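Local coordinates for chitosanase (PDB 7C6C), which hydrolyses internal beta-(1->4) linkages between glucosamine units of partly acetylated chitosan, as a secreted glycoside hydrolase of family 46, at residues A158-T163 with N182-V187; A129-A134 with G169-G174; L54-V59 with D111-H116. One frame throughout, in Å; residues are numbered along the deposited sequence.

Contact 1. Residues A158-T163 with N182-V187; sequences ALIKRT and NKFLDV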
# COMPACT_ATOMS: atom_id res chain seq x y z
N ALA A 158 3.11 -13.80 -2.88
CA ALA A 158 4.11 -14.30 -3.82
C ALA A 158 5.50 -13.83 -3.44
O ALA A 158 6.47 -14.59 -3.51
CB ALA A 158 3.77 -13.86 -5.25
N LEU A 159 5.63 -12.57 -3.01
CA LEU A 159 6.93 -12.06 -2.58
C LEU A 159 7.40 -12.76 -1.31
O LEU A 159 8.59 -13.08 -1.19
CB LEU A 159 6.86 -10.55 -2.37
CG LEU A 159 6.51 -9.72 -3.60
CD1 LEU A 159 6.61 -8.25 -3.28
CD2 LEU A 159 7.37 -10.07 -4.81
N ILE A 160 6.50 -12.99 -0.36
CA ILE A 160 6.87 -13.71 0.86
C ILE A 160 7.39 -15.10 0.52
O ILE A 160 8.44 -15.53 1.01
CB ILE A 160 5.68 -13.78 1.84
CG1 ILE A 160 5.38 -12.41 2.44
CG2 ILE A 160 5.94 -14.80 2.94
CD1 ILE A 160 4.11 -12.38 3.26
N LYS A 161 6.66 -15.82 -0.34
CA LYS A 161 7.07 -17.19 -0.67
C LYS A 161 8.40 -17.21 -1.42
O LYS A 161 9.24 -18.07 -1.16
CB LYS A 161 5.97 -17.89 -1.48
CG LYS A 161 4.75 -18.27 -0.65
CD LYS A 161 3.74 -19.06 -1.46
CE LYS A 161 3.14 -18.23 -2.57
NZ LYS A 161 2.10 -19.00 -3.32
N ARG A 162 8.61 -16.27 -2.34
CA ARG A 162 9.88 -16.22 -3.05
C ARG A 162 11.03 -15.91 -2.11
O ARG A 162 12.13 -16.46 -2.26
CB ARG A 162 9.82 -15.23 -4.21
CG ARG A 162 8.92 -15.70 -5.33
CD ARG A 162 9.42 -15.28 -6.70
NE ARG A 162 9.26 -13.85 -6.92
CZ ARG A 162 8.16 -13.28 -7.40
NH1 ARG A 162 7.10 -14.02 -7.69
NH2 ARG A 162 8.12 -11.97 -7.58
N THR A 163 10.79 -15.02 -1.14
CA THR A 163 11.80 -14.73 -0.13
C THR A 163 12.10 -15.96 0.72
O THR A 163 13.27 -16.30 0.95
CB THR A 163 11.33 -13.57 0.75
OG1 THR A 163 11.10 -12.42 -0.07
CG2 THR A 163 12.39 -13.24 1.78
N ASN A 182 16.30 -8.42 4.59
CA ASN A 182 17.15 -7.93 3.51
C ASN A 182 16.88 -8.68 2.22
O ASN A 182 16.83 -8.09 1.14
CB ASN A 182 18.62 -8.01 3.91
CG ASN A 182 18.99 -6.98 4.95
OD1 ASN A 182 18.37 -5.92 5.03
ND2 ASN A 182 20.01 -7.28 5.74
N LYS A 183 16.68 -10.00 2.31
CA LYS A 183 16.34 -10.77 1.12
C LYS A 183 14.96 -10.39 0.60
O LYS A 183 14.75 -10.34 -0.62
CB LYS A 183 16.44 -12.27 1.40
CG LYS A 183 17.81 -12.69 1.93
CD LYS A 183 18.41 -13.84 1.12
CE LYS A 183 19.77 -14.26 1.68
NZ LYS A 183 20.62 -14.95 0.67
N PHE A 184 14.01 -10.13 1.50
CA PHE A 184 12.69 -9.68 1.07
C PHE A 184 12.78 -8.38 0.29
O PHE A 184 12.13 -8.23 -0.75
CB PHE A 184 11.77 -9.50 2.28
CG PHE A 184 10.35 -9.19 1.91
CD1 PHE A 184 9.94 -7.89 1.68
CD2 PHE A 184 9.42 -10.21 1.77
CE1 PHE A 184 8.63 -7.62 1.31
CE2 PHE A 184 8.12 -9.94 1.41
CZ PHE A 184 7.72 -8.64 1.18
N LEU A 185 13.57 -7.43 0.78
CA LEU A 185 13.72 -6.17 0.07
C LEU A 185 14.34 -6.38 -1.31
O LEU A 185 13.95 -5.73 -2.28
CB LEU A 185 14.52 -5.18 0.93
CG LEU A 185 13.78 -4.70 2.19
CD1 LEU A 185 14.74 -4.03 3.16
CD2 LEU A 185 12.66 -3.75 1.81
N ASP A 186 15.29 -7.33 -1.41
CA ASP A 186 15.85 -7.68 -2.71
C ASP A 186 14.79 -8.25 -3.64
O ASP A 186 14.71 -7.88 -4.82
CB ASP A 186 16.95 -8.73 -2.53
CG ASP A 186 18.21 -8.18 -1.91
OD1 ASP A 186 18.35 -6.94 -1.81
OD2 ASP A 186 19.07 -9.00 -1.53
N VAL A 187 13.97 -9.17 -3.13
CA VAL A 187 12.91 -9.79 -3.93
C VAL A 187 11.91 -8.73 -4.38
O VAL A 187 11.47 -8.72 -5.53
CB VAL A 187 12.25 -10.92 -3.12
CG1 VAL A 187 10.92 -11.33 -3.75
CG2 VAL A 187 13.19 -12.12 -3.01
O HOH W 1 10.81 -10.88 -7.22

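Contact 2. Residues A129-A134 with G169-G174; sequences AGLKTA and GSPKDG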
# COMPACT_ATOMS: atom_id res chain seq x y z
N ALA A 129 4.68 -15.73 9.15
CA ALA A 129 6.10 -15.80 8.85
C ALA A 129 6.98 -15.67 10.09
O ALA A 129 8.21 -15.74 9.98
CB ALA A 129 6.49 -14.74 7.82
N GLY A 130 6.38 -15.48 11.27
CA GLY A 130 7.16 -15.33 12.48
C GLY A 130 7.90 -14.02 12.61
O GLY A 130 8.89 -13.95 13.34
N LEU A 131 7.44 -12.97 11.93
CA LEU A 131 8.12 -11.69 12.02
C LEU A 131 7.89 -11.09 13.41
O LEU A 131 6.76 -11.06 13.91
CB LEU A 131 7.60 -10.74 10.94
CG LEU A 131 7.69 -11.29 9.51
CD1 LEU A 131 7.33 -10.23 8.50
CD2 LEU A 131 9.08 -11.84 9.24
N LYS A 132 8.97 -10.63 14.03
CA LYS A 132 8.87 -10.00 15.34
C LYS A 132 9.18 -8.51 15.35
O LYS A 132 8.78 -7.82 16.29
CB LYS A 132 9.81 -10.69 16.34
CG LYS A 132 9.44 -12.14 16.64
CD LYS A 132 10.40 -12.75 17.65
CE LYS A 132 9.95 -14.15 18.07
NZ LYS A 132 10.93 -14.78 18.99
N THR A 133 9.86 -7.99 14.33
CA THR A 133 10.30 -6.60 14.38
C THR A 133 9.25 -5.67 13.79
O THR A 133 8.55 -6.02 12.83
CB THR A 133 11.64 -6.37 13.68
OG1 THR A 133 11.49 -6.55 12.26
CG2 THR A 133 12.73 -7.29 14.22
N ALA A 134 9.17 -4.48 14.36
CA ALA A 134 8.26 -3.48 13.81
C ALA A 134 8.65 -3.10 12.39
O ALA A 134 7.78 -2.88 11.54
CB ALA A 134 8.25 -2.24 14.71
N GLY A 169 13.73 -20.53 4.23
CA GLY A 169 12.71 -20.56 5.25
C GLY A 169 12.30 -19.17 5.69
O GLY A 169 12.87 -18.18 5.22
N SER A 170 11.32 -19.08 6.57
CA SER A 170 10.89 -17.83 7.19
C SER A 170 11.52 -17.71 8.56
O SER A 170 12.10 -18.66 9.09
CB SER A 170 9.37 -17.82 7.32
OG SER A 170 8.96 -18.72 8.34
N PRO A 171 11.44 -16.53 9.19
CA PRO A 171 11.90 -16.43 10.58
C PRO A 171 11.23 -17.41 11.53
O PRO A 171 11.86 -17.86 12.49
CB PRO A 171 11.61 -14.97 10.94
CG PRO A 171 11.78 -14.26 9.64
CD PRO A 171 11.17 -15.19 8.62
N LYS A 172 9.97 -17.77 11.27
CA LYS A 172 9.32 -18.81 12.07
C LYS A 172 10.08 -20.13 11.99
O LYS A 172 10.15 -20.86 12.99
CB LYS A 172 7.87 -18.99 11.61
CG LYS A 172 7.17 -20.19 12.23
CD LYS A 172 5.68 -19.93 12.40
CE LYS A 172 5.41 -18.88 13.47
NZ LYS A 172 3.99 -18.42 13.45
N ASP A 173 10.68 -20.43 10.84
CA ASP A 173 11.48 -21.63 10.67
C ASP A 173 12.86 -21.52 11.30
O ASP A 173 13.61 -22.50 11.29
CB ASP A 173 11.63 -21.95 9.18
CG ASP A 173 10.31 -22.18 8.50
OD1 ASP A 173 9.42 -22.82 9.10
OD2 ASP A 173 10.15 -21.71 7.35
N GLY A 174 13.23 -20.35 11.81
CA GLY A 174 14.53 -20.15 12.43
C GLY A 174 15.48 -19.26 11.66
O GLY A 174 16.58 -19.00 12.15

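Contact 3. Residues L54-V59 with D111-H116; sequences LEVVEV and DKVNDH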
# COMPACT_ATOMS: atom_id res chain seq x y z
N LEU A 54 -14.15 0.66 -5.12
CA LEU A 54 -15.55 0.29 -4.97
C LEU A 54 -15.88 0.02 -3.51
O LEU A 54 -16.90 0.50 -2.99
CB LEU A 54 -15.85 -0.93 -5.84
CG LEU A 54 -17.17 -1.66 -5.56
CD1 LEU A 54 -18.38 -0.80 -5.90
CD2 LEU A 54 -17.20 -2.97 -6.31
N GLU A 55 -15.03 -0.73 -2.81
CA GLU A 55 -15.30 -1.05 -1.41
C GLU A 55 -15.36 0.21 -0.55
O GLU A 55 -16.22 0.32 0.32
CB GLU A 55 -14.28 -2.04 -0.85
CG GLU A 55 -14.37 -3.41 -1.50
CD GLU A 55 -13.75 -4.51 -0.67
OE1 GLU A 55 -14.06 -4.58 0.53
OE2 GLU A 55 -12.95 -5.29 -1.22
N VAL A 56 -14.46 1.17 -0.79
CA VAL A 56 -14.53 2.43 -0.06
C VAL A 56 -15.90 3.08 -0.26
O VAL A 56 -16.54 3.52 0.70
CB VAL A 56 -13.39 3.38 -0.45
CG1 VAL A 56 -13.60 4.74 0.20
CG2 VAL A 56 -12.06 2.78 -0.05
N VAL A 57 -16.35 3.16 -1.51
CA VAL A 57 -17.62 3.84 -1.78
C VAL A 57 -18.79 3.05 -1.19
O VAL A 57 -19.74 3.65 -0.68
CB VAL A 57 -17.78 4.16 -3.28
CG1 VAL A 57 -19.10 4.84 -3.54
CG2 VAL A 57 -16.62 5.03 -3.75
N GLU A 58 -18.73 1.71 -1.21
CA GLU A 58 -19.78 0.91 -0.57
C GLU A 58 -19.85 1.19 0.92
O GLU A 58 -20.95 1.38 1.48
CB GLU A 58 -19.49 -0.58 -0.77
CG GLU A 58 -19.65 -1.12 -2.17
CD GLU A 58 -19.00 -2.49 -2.30
OE1 GLU A 58 -18.16 -2.85 -1.44
OE2 GLU A 58 -19.31 -3.23 -3.26
N VAL A 59 -18.69 1.19 1.59
CA VAL A 59 -18.65 1.41 3.04
C VAL A 59 -19.14 2.81 3.37
O VAL A 59 -19.95 3.01 4.29
CB VAL A 59 -17.22 1.14 3.57
CG1 VAL A 59 -17.05 1.67 5.00
CG2 VAL A 59 -16.89 -0.34 3.50
N ASP A 111 -10.31 4.39 6.15
CA ASP A 111 -9.57 3.71 7.21
C ASP A 111 -10.09 2.29 7.40
O ASP A 111 -9.31 1.36 7.64
CB ASP A 111 -9.70 4.47 8.53
CG ASP A 111 -8.94 5.78 8.54
OD1 ASP A 111 -8.08 6.00 7.66
OD2 ASP A 111 -9.21 6.60 9.45
N LYS A 112 -11.41 2.10 7.32
CA LYS A 112 -11.97 0.77 7.51
C LYS A 112 -11.54 -0.18 6.40
O LYS A 112 -11.13 -1.32 6.66
CB LYS A 112 -13.49 0.85 7.60
CG LYS A 112 -14.14 -0.51 7.72
CD LYS A 112 -15.63 -0.43 8.03
CE LYS A 112 -16.46 -1.34 7.12
NZ LYS A 112 -17.72 -1.79 7.75
N VAL A 113 -11.63 0.26 5.14
CA VAL A 113 -11.22 -0.60 4.03
C VAL A 113 -9.72 -0.87 4.10
O VAL A 113 -9.27 -2.00 3.89
CB VAL A 113 -11.67 0.00 2.69
CG1 VAL A 113 -11.20 -0.85 1.53
CG2 VAL A 113 -13.18 0.10 2.67
N ASN A 114 -8.92 0.16 4.41
CA ASN A 114 -7.49 -0.06 4.56
C ASN A 114 -7.20 -1.09 5.64
O ASN A 114 -6.32 -1.95 5.47
CB ASN A 114 -6.79 1.25 4.91
CG ASN A 114 -5.32 1.06 5.15
OD1 ASN A 114 -4.57 0.80 4.21
ND2 ASN A 114 -4.89 1.15 6.40
N ASP A 115 -7.92 -1.02 6.76
CA ASP A 115 -7.67 -1.96 7.84
C ASP A 115 -8.00 -3.38 7.40
O ASP A 115 -7.24 -4.33 7.66
CB ASP A 115 -8.51 -1.56 9.06
CG ASP A 115 -8.23 -2.42 10.26
OD1 ASP A 115 -7.09 -2.41 10.75
OD2 ASP A 115 -9.17 -3.11 10.72
N HIS A 116 -9.13 -3.55 6.71
CA HIS A 116 -9.60 -4.87 6.35
C HIS A 116 -8.80 -5.48 5.20
O HIS A 116 -8.53 -6.68 5.20
CB HIS A 116 -11.08 -4.78 5.97
CG HIS A 116 -11.70 -6.09 5.59
ND1 HIS A 116 -11.82 -7.14 6.47
CD2 HIS A 116 -12.22 -6.52 4.42
CE1 HIS A 116 -12.41 -8.16 5.86
NE2 HIS A 116 -12.65 -7.81 4.61

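Contact 1. Residues A158-T163 with N182-V187
Thr163 stands over the backbone of the facing helix, its hydroxyl and its methyl both reaching Phe184: OG1 lies 3.3 Å from Phe184 CD2, and CG2 packs on the backbone N and CA of the same residue. The two side chains cross at about a right angle. Farther out on the ring, Phe184 CE2 meets Ile160 CG1 at 3.8 Å and Leu159 CB at 4.0 Å. Val187 supplies the other half of the first shell. Val187 CG1 touches Leu159 CD2 at 3.9 Å, the two side chains running past each other in opposite directions, while its CB and CG2 rest against Thr163 OG1.

What sets these groups in place is largely local. With CG opposite the backbone N (chi1 -173°), Phe184 swings its ring from the flank of its own helix toward Leu159 and Ile160, and Trp180 meets that ring with planes at about 25°. Thr163 OG1 is bonded back to Leu159 O at 2.8 Å; Thr163 N reaches this oxygen from the opposite face of the carbonyl plane. At the margin a water accepts from Arg162 NH2 and donates to Val187 O (2.8 Å), while Arg162 NH1 is bonded to Pro153 O. Met140 and Thr143 of helix 134-147 also touch the Phe184 ring.

The segment axes approach to 9.1 Å at 124°. No direct hydrogen bond joins the segments: the Thr163 hydroxyl spends its proton on Leu159 O in its own helix, so cohesion probably comes mainly from apolar and van der Waals contact, with one water bridge at the polar edge.

Contact 2. Residues A129-A134 with G169-G174
Ala129 O is met by the backbone N of Lys172 at 3.0 Å, with an N-H...O angle of 146°; the donor stands above the carbonyl plane, 45° out of it. Pro171 fills the space beside this bond, its CD 3.3 Å from Ala129 O and its CG 3.6 Å from Leu131 CD2. Tight packing also shows at the chain itself: Gly130 CA and Lys172 CA are 4.1 Å apart, the two backbones meeting with no side chain on the Gly130 side. Gly130 closes helix 104-128 in a Schellman motif, with the positive phi that glycine accommodates readily, and the turn at 170-174 docks directly on this helix C-terminus. Behind the proline, Trp180 and Glu177 of helix 177-193 touch both Pro171 and Leu131.

Toward solvent the contact thins out. Lys172 is exposed; its CB lies 3.8 Å from Gly130 CA, and the chain then bends at chi2 and chi3 to bring NZ to Asp127 O, in the final turn of helix 104-128. On the other side of the turn, Asp173 OD2 accepts from Ser170 N at 3.0 Å, an almost straight bond (172°) that ties the turn to itself.

Contact 3. Residues L54-V59 with D111-H116
Val113 points in among Glu55, Val56 and Val59, and its two methyls divide the work. Val113 CG2, opposite the carbonyl carbon, reaches Val56 CA and Val59 CG2, each at 3.8 Å; Val113 CG1, opposite the backbone N (chi1 177°), lies 4.1 Å from Glu55 CB. Val56 meets it at a slant, CG2 against Val113 CB at 3.9 Å, whereas Val59 and Val113 pass in opposite directions. Lys112 lies across the outer side of Val59: its aliphatic chain brings CE to 3.7 Å from Val59 CG1 and 3.8 Å from Val59 CG2, a contact made by methylenes. No hydrogen bond spans the two segments.

The inner side is closed by Phe46 of strand 46-47, which touches both Val56 and Val113. Val57 points away from this contact and touches Leu73 and Leu76 of helix 73-82, while Asp111 forms a salt bridge with Arg43. The segment axes come within 9.3 Å at 130°, close enough for a valine of one helix to sit among side chains of the other. This is oblique helix-helix packing in the predominantly helical fold of family 46, a member of the lysozyme clan, and it joins helix 52-63 to the long helix 104-128.

Contacts 1 and 3 are both helix pairs crossing at similar angles (124° and 130°) without a direct hydrogen bond, yet contact 1 is mostly buried and built round an aromatic ring, whereas contact 3 is aliphatic and opens at an exposed lysine. They lie on opposite sides of the chain's centre, about 28 Å apart between centres. Contact 2 is the loop contact, partly buried, and relies on a backbone hydrogen bond. It neighbours contact 1 (centres about 13 Å apart): 169-174 lies in the loop joining helices 156-167 and 177-193, the pair packed there, and Trp180 touches side chains of both. Helix 104-128 ties contact 2 to contact 3: 111-116 lies along it and 129-134 follows its end.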